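Putative uncharacterized protein (Cyanothece, PDB 3CSX) is a metalloprotein of the DUF683 family associated with nitrogen fixation, whose precise molecular function is not established. Local coordinates at residues Ile62-Glu65 and Leu66-Lys70. Sequence-based numbering, arbitrary orientation.
Sequences IFRE and LDQLK
Five consecutive i to i+4 backbone hydrogen bonds, from Leu66 N to Ile62 O (2.9 Å) through Lys70 N to Leu66 O (2.9 Å), define Ile62-Lys70 as regular alpha-helix inside helix 52-77, which pairs with helix 14-44 as a helical hairpin of the Rop-like family. Leu66 is buried against helix 14-44, packing on Asn28, and Ile62 and Glu65 touch the same helix at Ala31 and Leu27. Locally, Ile62 approaches Leu66 from i-4, its CD1 4.5 Å from Leu66 CB, and Phe63 from i-3, its CD1 4.3 Å from Leu66 CD2, the methyl approaching the ring obliquely. Glu65 and Leu69, one turn apart, run side by side in the same direction, with Glu65 OE2 4.2 Å from Leu69 CD1, a loose contact.

Another side of the helix faces the second subunit. There Arg64, extended from CG to NE, and Gln68, bent at chi2 (-84°), run side by side, bringing amide to guanidinium. Gln68 NE2 donates to Gln33 OE1 of the second subunit, and Arg64 makes a weak, long ion pair with Asp40 of that subunit. Asp67 packs on Met36 of the second subunit while its OD1 forms a salt bridge with Lys71 NZ of its own chain. Gln68 NE2 lies over one guanidinium face, offset toward the rim, 3.7 Å from Arg64 NH2, the amide and guanidinium planes 85° apart.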
loop_
_atom_site.group_PDB
_atom_site.type_symbol
_atom_site.label_atom_id
_atom_site.label_comp_id
_atom_site.label_asym_id
_atom_site.label_seq_id
_atom_site.Cartn_x
_atom_site.Cartn_y
_atom_site.Cartn_z
ATOM N N ILE B 62 -0.085 10.330 5.525
ATOM C CA ILE B 62 0.945 9.665 6.255
ATOM C C ILE B 62 0.643 8.150 6.439
ATOM O O ILE B 62 1.510 7.302 6.267
ATOM C CB ILE B 62 1.304 10.435 7.603
ATOM C CG1 ILE B 62 2.564 9.849 8.250
ATOM C CG2 ILE B 62 0.158 10.508 8.602
ATOM C CD1 ILE B 62 2.392 8.504 8.801
ATOM N N PHE B 63 -0.588 7.815 6.769
ATOM C CA PHE B 63 -0.931 6.384 6.881
ATOM C C PHE B 63 -0.881 5.661 5.562
ATOM O O PHE B 63 -0.496 4.477 5.503
ATOM C CB PHE B 63 -2.268 6.205 7.613
ATOM C CG PHE B 63 -2.128 6.261 9.113
ATOM C CD1 PHE B 63 -1.764 5.115 9.831
ATOM C CD2 PHE B 63 -2.337 7.449 9.810
ATOM C CE1 PHE B 63 -1.627 5.161 11.224
ATOM C CE2 PHE B 63 -2.169 7.509 11.206
ATOM C CZ PHE B 63 -1.832 6.368 11.904
ATOM N N ARG B 64 -1.214 6.362 4.475
ATOM C CA ARG B 64 -1.085 5.744 3.152
ATOM C C ARG B 64 0.363 5.463 2.861
ATOM O O ARG B 64 0.714 4.385 2.374
ATOM C CB ARG B 64 -1.629 6.638 2.034
ATOM C CG ARG B 64 -1.501 5.936 0.665
ATOM C CD ARG B 64 -2.097 6.801 -0.401
ATOM N NE ARG B 64 -1.975 6.241 -1.757
ATOM C CZ ARG B 64 -2.705 5.230 -2.250
ATOM N NH1 ARG B 64 -3.619 4.613 -1.515
ATOM N NH2 ARG B 64 -2.497 4.820 -3.494
ATOM N N GLU B 65 1.233 6.447 3.129
ATOM C CA GLU B 65 2.658 6.197 2.871
ATOM C C GLU B 65 3.175 5.041 3.749
ATOM O O GLU B 65 3.946 4.161 3.320
ATOM C CB GLU B 65 3.503 7.471 3.088
ATOM C CG GLU B 65 4.945 7.261 2.569
ATOM C CD GLU B 65 5.956 8.251 3.156
ATOM O OE1 GLU B 65 5.559 9.073 3.998
ATOM O OE2 GLU B 65 7.142 8.205 2.750
ATOM N N LEU B 66 2.790 5.065 5.003
ATOM C CA LEU B 66 3.199 4.016 5.911
ATOM C C LEU B 66 2.763 2.628 5.424
ATOM O O LEU B 66 3.529 1.658 5.505
ATOM C CB LEU B 66 2.645 4.295 7.313
ATOM C CG LEU B 66 3.107 3.339 8.423
ATOM C CD1 LEU B 66 4.622 3.305 8.630
ATOM C CD2 LEU B 66 2.359 3.775 9.720
ATOM N N ASP B 67 1.539 2.542 4.933
ATOM C CA ASP B 67 0.968 1.247 4.468
ATOM C C ASP B 67 1.745 0.786 3.231
ATOM O O ASP B 67 2.133 -0.358 3.136
ATOM C CB ASP B 67 -0.501 1.470 4.122
ATOM C CG ASP B 67 -1.275 0.170 3.835
ATOM O OD1 ASP B 67 -0.951 -0.898 4.390
ATOM O OD2 ASP B 67 -2.226 0.270 3.045
ATOM N N GLN B 68 2.026 1.702 2.304
ATOM C CA GLN B 68 2.862 1.339 1.149
ATOM C C GLN B 68 4.207 0.784 1.551
ATOM O O GLN B 68 4.683 -0.189 0.972
ATOM C CB GLN B 68 3.090 2.535 0.189
ATOM C CG GLN B 68 1.821 3.075 -0.427
ATOM C CD GLN B 68 1.358 2.321 -1.677
ATOM O OE1 GLN B 68 1.774 1.209 -1.924
ATOM N NE2 GLN B 68 0.481 2.954 -2.469
ATOM N N LEU B 69 4.852 1.401 2.543
ATOM C CA LEU B 69 6.180 0.963 2.894
ATOM C C LEU B 69 6.121 -0.392 3.605
ATOM O O LEU B 69 6.949 -1.273 3.368
ATOM C CB LEU B 69 6.875 2.022 3.743
ATOM C CG LEU B 69 7.241 3.318 3.019
ATOM C CD1 LEU B 69 7.762 4.299 4.088
ATOM C CD2 LEU B 69 8.280 3.057 1.907
ATOM N N LYS B 70 5.113 -0.555 4.450
ATOM C CA LYS B 70 4.945 -1.829 5.141
ATOM C C LYS B 70 4.716 -2.994 4.183
ATOM O O LYS B 70 5.347 -4.047 4.308
ATOM C CB LYS B 70 3.860 -1.717 6.223
ATOM C CG LYS B 70 4.415 -1.055 7.471
ATOM C CD LYS B 70 3.366 -0.912 8.552
ATOM C CE LYS B 70 3.864 -0.034 9.693
ATOM N NZ LYS B 70 2.978 -0.242 10.885
#